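Local coordinates for ESX-1 secretion-associated protein EspB (Mycobacterium marinum, PDB 7P0Z) that is secreted in association with the ESX-1 system and assembles into a seven-subunit oligomer, consistent with a channel-like structure involved in protein transport, at residues A[194-199]-A[275-280]; A[11-16]-A[81-86]; A[28-33]-A[159-164]. One frame throughout, in Å; residues are numbered along the deposited sequence.

Interaction 1: residues A[194-199]-A[275-280]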
loop_
_atom_site.group_PDB
_atom_site.type_symbol
_atom_site.label_atom_id
_atom_site.label_comp_id
_atom_site.label_asym_id
_atom_site.label_seq_id
_atom_site.Cartn_x
_atom_site.Cartn_y
_atom_site.Cartn_z
ATOM N N LYS A 194 -5.929 30.444 7.535
ATOM C CA LYS A 194 -7.006 29.844 6.773
ATOM C C LYS A 194 -6.865 28.331 6.742
ATOM O O LYS A 194 -7.850 27.602 6.905
ATOM C CB LYS A 194 -6.990 30.425 5.366
ATOM C CG LYS A 194 -8.171 30.124 4.487
ATOM C CD LYS A 194 -7.978 28.839 3.772
ATOM C CE LYS A 194 -6.756 28.911 2.936
ATOM N NZ LYS A 194 -6.560 27.661 2.187
ATOM N N GLU A 195 -5.651 27.842 6.526
ATOM C CA GLU A 195 -5.435 26.404 6.513
ATOM C C GLU A 195 -5.779 25.783 7.848
ATOM O O GLU A 195 -6.402 24.721 7.914
ATOM C CB GLU A 195 -3.997 26.096 6.164
ATOM C CG GLU A 195 -3.706 26.358 4.755
ATOM C CD GLU A 195 -4.377 25.369 3.862
ATOM O OE1 GLU A 195 -4.511 24.200 4.269
ATOM O OE2 GLU A 195 -4.776 25.754 2.753
ATOM N N TRP A 196 -5.372 26.430 8.926
ATOM C CA TRP A 196 -5.688 25.902 10.238
ATOM C C TRP A 196 -7.188 25.891 10.483
ATOM O O TRP A 196 -7.719 24.949 11.073
ATOM C CB TRP A 196 -4.974 26.712 11.301
ATOM C CG TRP A 196 -5.178 26.175 12.633
ATOM C CD1 TRP A 196 -4.561 25.107 13.183
ATOM C CD2 TRP A 196 -6.091 26.655 13.600
ATOM N NE1 TRP A 196 -5.022 24.896 14.445
ATOM C CE2 TRP A 196 -5.967 25.838 14.728
ATOM C CE3 TRP A 196 -7.004 27.704 13.623
ATOM C CZ2 TRP A 196 -6.712 26.038 15.870
ATOM C CZ3 TRP A 196 -7.744 27.899 14.751
ATOM C CH2 TRP A 196 -7.599 27.068 15.864
ATOM N N ILE A 197 -7.884 26.931 10.047
ATOM C CA ILE A 197 -9.326 26.985 10.224
ATOM C C ILE A 197 -10.006 25.863 9.451
ATOM O O ILE A 197 -10.954 25.246 9.935
ATOM C CB ILE A 197 -9.856 28.370 9.815
ATOM C CG1 ILE A 197 -9.463 29.405 10.851
ATOM C CG2 ILE A 197 -11.355 28.358 9.646
ATOM C CD1 ILE A 197 -10.218 29.294 12.108
ATOM N N LEU A 198 -9.548 25.591 8.238
ATOM C CA LEU A 198 -10.143 24.503 7.476
ATOM C C LEU A 198 -9.886 23.159 8.138
ATOM O O LEU A 198 -10.767 22.298 8.172
ATOM C CB LEU A 198 -9.616 24.517 6.053
ATOM C CG LEU A 198 -10.257 25.633 5.246
ATOM C CD1 LEU A 198 -9.933 25.490 3.804
ATOM C CD2 LEU A 198 -11.741 25.613 5.439
ATOM N N HIS A 199 -8.693 22.970 8.685
ATOM C CA HIS A 199 -8.426 21.747 9.424
ATOM C C HIS A 199 -9.331 21.631 10.645
ATOM O O HIS A 199 -9.806 20.542 10.979
ATOM C CB HIS A 199 -6.957 21.693 9.820
ATOM C CG HIS A 199 -6.535 20.373 10.365
ATOM N ND1 HIS A 199 -6.546 20.089 11.711
ATOM C CD2 HIS A 199 -6.133 19.243 9.746
ATOM C CE1 HIS A 199 -6.152 18.845 11.899
ATOM N NE2 HIS A 199 -5.893 18.312 10.723
ATOM N N ASN A 275 -7.350 15.068 18.470
ATOM C CA ASN A 275 -6.427 16.077 18.967
ATOM C C ASN A 275 -6.200 17.160 17.933
ATOM O O ASN A 275 -5.662 16.902 16.853
ATOM C CB ASN A 275 -5.088 15.520 19.433
ATOM C CG ASN A 275 -4.376 14.755 18.401
ATOM O OD1 ASN A 275 -4.914 14.450 17.349
ATOM N ND2 ASN A 275 -3.100 14.529 18.641
ATOM N N PRO A 276 -6.583 18.383 18.245
ATOM C CA PRO A 276 -6.415 19.480 17.309
ATOM C C PRO A 276 -4.977 19.948 17.283
ATOM O O PRO A 276 -4.332 20.035 18.332
ATOM C CB PRO A 276 -7.327 20.569 17.883
ATOM C CG PRO A 276 -8.075 19.922 18.984
ATOM C CD PRO A 276 -7.274 18.803 19.465
ATOM N N PRO A 277 -4.440 20.255 16.116
ATOM C CA PRO A 277 -3.134 20.907 16.071
ATOM C C PRO A 277 -3.254 22.326 16.571
ATOM O O PRO A 277 -4.297 22.962 16.454
ATOM C CB PRO A 277 -2.775 20.866 14.591
ATOM C CG PRO A 277 -4.080 20.891 13.919
ATOM C CD PRO A 277 -5.067 20.196 14.794
ATOM N N LYS A 278 -2.186 22.823 17.153
ATOM C CA LYS A 278 -2.221 24.202 17.571
ATOM C C LYS A 278 -2.104 25.096 16.346
ATOM O O LYS A 278 -1.529 24.703 15.333
ATOM C CB LYS A 278 -1.105 24.514 18.541
ATOM C CG LYS A 278 0.248 24.364 17.970
ATOM C CD LYS A 278 1.230 24.688 19.041
ATOM C CE LYS A 278 1.083 26.130 19.448
ATOM N NZ LYS A 278 2.022 26.533 20.507
ATOM N N PRO A 279 -2.682 26.287 16.400
ATOM C CA PRO A 279 -2.647 27.157 15.242
ATOM C C PRO A 279 -1.238 27.648 14.976
ATOM O O PRO A 279 -0.448 27.845 15.911
ATOM C CB PRO A 279 -3.584 28.308 15.641
ATOM C CG PRO A 279 -3.627 28.263 17.118
ATOM C CD PRO A 279 -3.481 26.845 17.495
ATOM N N PRO A 280 -0.877 27.856 13.718
ATOM C CA PRO A 280 0.443 28.409 13.417
ATOM C C PRO A 280 0.596 29.785 14.030
ATOM O O PRO A 280 -0.367 30.529 14.185
ATOM C CB PRO A 280 0.461 28.474 11.892
ATOM C CG PRO A 280 -0.933 28.553 11.518
ATOM C CD PRO A 280 -1.716 27.772 12.520
#

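Interaction 2: residues A[11-16]-A[81-86]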
loop_
_atom_site.group_PDB
_atom_site.type_symbol
_atom_site.label_atom_id
_atom_site.label_comp_id
_atom_site.label_asym_id
_atom_site.label_seq_id
_atom_site.Cartn_x
_atom_site.Cartn_y
_atom_site.Cartn_z
ATOM N N VAL A 11 -0.354 54.067 -1.095
ATOM C CA VAL A 11 -0.634 52.910 -0.256
ATOM C C VAL A 11 -1.900 53.190 0.526
ATOM O O VAL A 11 -1.993 54.207 1.221
ATOM C CB VAL A 11 0.525 52.590 0.699
ATOM C CG1 VAL A 11 0.269 51.279 1.378
ATOM C CG2 VAL A 11 1.808 52.515 -0.058
ATOM N N ASP A 12 -2.857 52.270 0.439
ATOM C CA ASP A 12 -4.130 52.417 1.128
ATOM C C ASP A 12 -4.036 51.808 2.515
ATOM O O ASP A 12 -4.306 50.633 2.720
ATOM C CB ASP A 12 -5.246 51.777 0.335
ATOM C CG ASP A 12 -6.569 52.306 0.730
ATOM O OD1 ASP A 12 -6.585 53.356 1.395
ATOM O OD2 ASP A 12 -7.588 51.679 0.405
ATOM N N GLN A 13 -3.667 52.640 3.482
ATOM C CA GLN A 13 -3.695 52.231 4.875
ATOM C C GLN A 13 -5.087 51.851 5.329
ATOM O O GLN A 13 -5.239 50.996 6.206
ATOM C CB GLN A 13 -3.180 53.356 5.751
ATOM C CG GLN A 13 -1.735 53.602 5.611
ATOM C CD GLN A 13 -1.251 54.527 6.661
ATOM O OE1 GLN A 13 -0.617 55.525 6.374
ATOM N NE2 GLN A 13 -1.576 54.223 7.895
ATOM N N GLN A 14 -6.109 52.502 4.790
ATOM C CA GLN A 14 -7.452 52.231 5.268
ATOM C C GLN A 14 -7.878 50.816 4.925
ATOM O O GLN A 14 -8.578 50.170 5.707
ATOM C CB GLN A 14 -8.429 53.250 4.702
ATOM C CG GLN A 14 -9.718 53.352 5.470
ATOM C CD GLN A 14 -9.520 53.485 6.956
ATOM O OE1 GLN A 14 -8.695 54.254 7.425
ATOM N NE2 GLN A 14 -10.287 52.734 7.707
ATOM N N GLU A 15 -7.455 50.309 3.768
ATOM C CA GLU A 15 -7.728 48.920 3.447
ATOM C C GLU A 15 -7.104 47.993 4.473
ATOM O O GLU A 15 -7.742 47.045 4.936
ATOM C CB GLU A 15 -7.212 48.579 2.058
ATOM C CG GLU A 15 -7.629 47.193 1.622
ATOM C CD GLU A 15 -6.650 46.524 0.693
ATOM O OE1 GLU A 15 -5.593 46.074 1.160
ATOM O OE2 GLU A 15 -6.947 46.414 -0.504
ATOM N N ILE A 16 -5.865 48.261 4.857
ATOM C CA ILE A 16 -5.206 47.405 5.827
ATOM C C ILE A 16 -5.911 47.463 7.172
ATOM O O ILE A 16 -6.109 46.436 7.819
ATOM C CB ILE A 16 -3.719 47.775 5.940
ATOM C CG1 ILE A 16 -3.104 47.881 4.558
ATOM C CG2 ILE A 16 -2.969 46.755 6.753
ATOM C CD1 ILE A 16 -1.668 48.231 4.580
ATOM N N ALA A 81 0.818 51.258 10.218
ATOM C CA ALA A 81 1.502 52.410 10.770
ATOM C C ALA A 81 2.856 52.631 10.133
ATOM O O ALA A 81 3.436 53.699 10.313
ATOM C CB ALA A 81 1.674 52.256 12.270
ATOM N N ALA A 82 3.372 51.663 9.392
ATOM C CA ALA A 82 4.615 51.899 8.675
ATOM C C ALA A 82 4.523 53.008 7.631
ATOM O O ALA A 82 5.557 53.440 7.129
ATOM C CB ALA A 82 5.080 50.634 7.980
ATOM N N TYR A 83 3.334 53.455 7.251
ATOM C CA TYR A 83 3.226 54.464 6.207
ATOM C C TYR A 83 3.045 55.867 6.761
ATOM O O TYR A 83 3.882 56.735 6.525
ATOM C CB TYR A 83 2.093 54.109 5.252
ATOM C CG TYR A 83 2.384 52.808 4.626
ATOM C CD1 TYR A 83 3.329 52.711 3.639
ATOM C CD2 TYR A 83 1.792 51.654 5.082
ATOM C CE1 TYR A 83 3.637 51.524 3.088
ATOM C CE2 TYR A 83 2.097 50.453 4.533
ATOM C CZ TYR A 83 3.016 50.391 3.537
ATOM O OH TYR A 83 3.327 49.183 2.979
ATOM N N GLY A 84 1.991 56.107 7.516
ATOM C CA GLY A 84 1.809 57.439 8.039
ATOM C C GLY A 84 1.186 57.379 9.409
ATOM O O GLY A 84 0.893 56.305 9.934
ATOM N N GLU A 85 0.996 58.555 9.992
ATOM C CA GLU A 85 0.347 58.644 11.289
ATOM C C GLU A 85 -1.053 58.059 11.181
ATOM O O GLU A 85 -1.704 58.146 10.139
ATOM C CB GLU A 85 0.274 60.098 11.735
ATOM C CG GLU A 85 -0.846 60.846 11.045
ATOM C CD GLU A 85 -0.489 61.303 9.653
ATOM O OE1 GLU A 85 0.556 60.867 9.118
ATOM O OE2 GLU A 85 -1.280 62.077 9.072
ATOM N N VAL A 86 -1.506 57.422 12.248
ATOM C CA VAL A 86 -2.850 56.867 12.237
ATOM C C VAL A 86 -3.732 57.655 13.191
ATOM O O VAL A 86 -3.669 57.466 14.406
ATOM C CB VAL A 86 -2.849 55.353 12.590
ATOM C CG1 VAL A 86 -4.245 54.785 12.532
ATOM C CG2 VAL A 86 -1.937 54.592 11.653
#

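Interaction 3: residues A[28-33]-A[159-164]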
loop_
_atom_site.group_PDB
_atom_site.type_symbol
_atom_site.label_atom_id
_atom_site.label_comp_id
_atom_site.label_asym_id
_atom_site.label_seq_id
_atom_site.Cartn_x
_atom_site.Cartn_y
_atom_site.Cartn_z
ATOM N N ALA A 28 -17.873 32.032 14.458
ATOM C CA ALA A 28 -19.032 31.355 15.006
ATOM C C ALA A 28 -18.716 30.803 16.383
ATOM O O ALA A 28 -17.581 30.452 16.688
ATOM C CB ALA A 28 -19.467 30.237 14.077
ATOM N N THR A 29 -19.707 30.763 17.216
ATOM C CA THR A 29 -19.533 30.158 18.522
ATOM C C THR A 29 -19.742 28.657 18.420
ATOM O O THR A 29 -20.738 28.218 17.851
ATOM C CB THR A 29 -20.506 30.736 19.516
ATOM O OG1 THR A 29 -20.587 32.139 19.317
ATOM C CG2 THR A 29 -20.012 30.499 20.879
ATOM N N PRO A 30 -18.826 27.851 18.929
ATOM C CA PRO A 30 -18.999 26.403 18.876
ATOM C C PRO A 30 -20.118 25.951 19.794
ATOM O O PRO A 30 -20.473 26.656 20.743
ATOM C CB PRO A 30 -17.638 25.879 19.348
ATOM C CG PRO A 30 -17.091 26.970 20.155
ATOM C CD PRO A 30 -17.560 28.234 19.559
ATOM N N PRO A 31 -20.697 24.785 19.545
ATOM C CA PRO A 31 -21.742 24.283 20.440
ATOM C C PRO A 31 -21.175 23.915 21.792
ATOM O O PRO A 31 -20.001 23.584 21.927
ATOM C CB PRO A 31 -22.268 23.044 19.716
ATOM C CG PRO A 31 -21.339 22.779 18.613
ATOM C CD PRO A 31 -20.232 23.752 18.613
ATOM N N THR A 32 -22.022 23.974 22.803
ATOM C CA THR A 32 -21.601 23.640 24.148
ATOM C C THR A 32 -22.401 22.522 24.774
ATOM O O THR A 32 -22.227 22.256 25.959
ATOM C CB THR A 32 -21.679 24.861 25.067
ATOM O OG1 THR A 32 -23.022 25.340 25.105
ATOM C CG2 THR A 32 -20.789 25.937 24.572
ATOM N N ASP A 33 -23.269 21.864 24.035
ATOM C CA ASP A 33 -24.102 20.862 24.659
ATOM C C ASP A 33 -23.320 19.584 24.892
ATOM O O ASP A 33 -22.401 19.250 24.154
ATOM C CB ASP A 33 -25.313 20.579 23.801
ATOM C CG ASP A 33 -24.955 19.892 22.547
ATOM O OD1 ASP A 33 -24.280 20.520 21.716
ATOM O OD2 ASP A 33 -25.335 18.724 22.383
ATOM N N ASN A 159 -21.990 19.873 13.074
ATOM C CA ASN A 159 -22.047 20.076 11.633
ATOM C C ASN A 159 -22.319 21.527 11.281
ATOM O O ASN A 159 -21.732 22.066 10.335
ATOM C CB ASN A 159 -23.100 19.181 11.010
ATOM C CG ASN A 159 -22.515 17.989 10.356
ATOM O OD1 ASN A 159 -21.533 18.093 9.638
ATOM N ND2 ASN A 159 -23.112 16.839 10.582
ATOM N N ASN A 160 -23.215 22.173 12.017
ATOM C CA ASN A 160 -23.435 23.587 11.784
ATOM C C ASN A 160 -22.155 24.364 11.998
ATOM O O ASN A 160 -21.840 25.268 11.226
ATOM C CB ASN A 160 -24.527 24.122 12.693
ATOM C CG ASN A 160 -25.871 23.621 12.320
ATOM O OD1 ASN A 160 -26.107 23.231 11.189
ATOM N ND2 ASN A 160 -26.775 23.622 13.275
ATOM N N PHE A 161 -21.407 24.025 13.041
ATOM C CA PHE A 161 -20.157 24.722 13.286
ATOM C C PHE A 161 -19.154 24.495 12.164
ATOM O O PHE A 161 -18.465 25.428 11.748
ATOM C CB PHE A 161 -19.565 24.302 14.623
ATOM C CG PHE A 161 -18.472 25.193 15.073
ATOM C CD1 PHE A 161 -18.734 26.506 15.390
ATOM C CD2 PHE A 161 -17.168 24.752 15.090
ATOM C CE1 PHE A 161 -17.728 27.338 15.764
ATOM C CE2 PHE A 161 -16.160 25.588 15.469
ATOM C CZ PHE A 161 -16.441 26.882 15.806
ATOM N N ASN A 162 -19.022 23.257 11.703
ATOM C CA ASN A 162 -18.244 22.947 10.508
ATOM C C ASN A 162 -18.557 23.903 9.363
ATOM O O ASN A 162 -17.670 24.557 8.803
ATOM C CB ASN A 162 -18.544 21.514 10.094
ATOM C CG ASN A 162 -17.860 21.112 8.828
ATOM O OD1 ASN A 162 -16.878 21.696 8.418
ATOM N ND2 ASN A 162 -18.444 20.159 8.144
ATOM N N LEU A 163 -19.830 23.983 8.997
ATOM C CA LEU A 163 -20.197 24.814 7.864
ATOM C C LEU A 163 -19.923 26.282 8.132
ATOM O O LEU A 163 -19.462 27.007 7.246
ATOM C CB LEU A 163 -21.659 24.602 7.512
ATOM C CG LEU A 163 -21.965 23.194 7.039
ATOM C CD1 LEU A 163 -23.412 23.109 6.644
ATOM C CD2 LEU A 163 -21.073 22.817 5.877
ATOM N N SER A 164 -20.205 26.747 9.339
ATOM C CA SER A 164 -20.045 28.163 9.590
ATOM C C SER A 164 -18.577 28.559 9.669
ATOM O O SER A 164 -18.233 29.695 9.349
ATOM C CB SER A 164 -20.810 28.554 10.839
ATOM O OG SER A 164 -20.313 27.888 11.957
#

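Interaction 1: residues A[194-199]-A[275-280]
A single hydrogen bond joins W196 to the proline-rich run 275-280: the indole NE1 donates to the carbonyl O of P277 over 2.9 Å, with an N-H...O angle of 170°. The acceptor lies in the plane of the indole, at its edge, while seen from the carbonyl the donor sits well above the C=O plane. Tryptophan suits this place because one side chain offers both a donor and a broad apolar face, and proline cannot spend a backbone N-H, so its carbonyl is the polar group it has to give.

The face of the indole makes a CH-pi contact. CA of P279 stands 3.4 Å from the centroid of the five-membered ring, and CB of the same proline lies 3.6 Å from CE2, side by side with the indole. With its CG anti to the backbone N (chi1 -176°), W196 reaches outward from helix 181-224 to meet the loop.

Apolar packing adds CD of P280, 3.6 Å from CB of W196. Three residues further on, just under a turn, the H199 imidazole makes an oblique van der Waals contact with the P277 ring, CE1 to CD at 3.4 Å. From helix 42-81, E68 touches P279 and Y61 touches P276. Residues 276-280 hold a polyproline II-like backbone, kept on helix 181-224 by a CH-pi contact to the W196 face and by the indole N-H to a proline carbonyl.

Interaction 2: residues A[11-16]-A[81-86]
The Y83 ring carries V11 on one face: CG1 lies 3.7 Å from the ring centroid, only 13° off the normal, a CH-pi contact made by one methyl group. The second methyl, CG2, lies past the rim, 3.8 Å from CE1 of Y83. A beta-branched valine suits the spot, since one methyl sits over the centre while the other borders the rim; chi1 of -171° sets CG1 anti to the backbone N and above the middle of the ring. I16 comes in obliquely and less closely, its CD1 4.4 Å from CE2 of Y83.

The other flat group is the amide of Q13, turned 43° from the tyrosine ring. The two side chains run past each other in opposite directions, which brings OE1 of Q13 to 3.3 Å from CB of Y83 and to 2.9 Å from the backbone N of G84. Extended beyond CG, glutamine is long enough to lay its amide against the loop backbone, and G84, having no side chain, does not crowd OE1. NE2 approaches CG2 of V86 at 3.8 Å.

W178, between helices 149-166 and 181-224, also touches I16, so its indole links these PE-range segments to the PPE part of the chain. Near one end of the elongated helical chain, its NE1 donates to the OH of Y83. This pairs a WxG with a YxxxD/E element, consistent with the composite secretion signal known in PE/PPE and EsxAB-type proteins.

Interaction 3: residues A[28-33]-A[159-164]
This is an apolar contact, made without a hydrogen bond between its segments, in which the loop between helices 13-23 and 42-81 lies against F161 on helix 149-166. It joins the PE region to the PPE region near the middle of the chain.

CG of F161 lies anti to the backbone N (chi1 -167°), which sends the ring out toward the loop, and CA of P30 sits over one face, 3.8 Å from the ring centroid and displaced toward the rim, as a CH-pi contact. The pyrrolidine of P30 lies alongside, its CB 3.9 Å from CE1 of F161. At the edge of the ring, near its plane, the backbone O of A28 approaches CE1 to 3.3 Å. P31 comes in nearly at a right angle, its CD 4.1 Å from CB of F161.

A28 also meets S164, CB to OG at 3.3 Å, both small enough for this approach. The hydroxyl OG lies 3.1 Å from both O of N160 and O of F161, its one proton unassigned. L62 of helix 42-81 touches both P30 and F161, and R59 NH1 of that helix donates to O of P31.

Prolines favour an extended backbone and present polarised C-H groups to an aromatic face, whose partly positive edge suits a carbonyl oxygen. Cohesion comes mainly from hydrophobic burial and dispersion, with weak C-H...pi and C-H...O polarisation adding direction.

Overall arrangement
The centre of interaction 3 lies about 9 Å from the centre of the chain, that of interaction 1 about 15 Å and that of interaction 2 about 41 Å, toward one end of the elongated molecule. The centres of interactions 1 and 3 are about 16 Å apart, on consecutive helices 149-166 and 181-224, with helix 42-81 beside both. Along the chain interactions 2 and 3 each close before interaction 1 opens, whereas 2 and 3 alternate their segments. Interactions 1 and 3 touch the third subunit of the seven-chain assembly, and interaction 1 also the second, while interaction 2 meets no other chain. Loops are thus fastened both near oligomer interfaces and at a distal end.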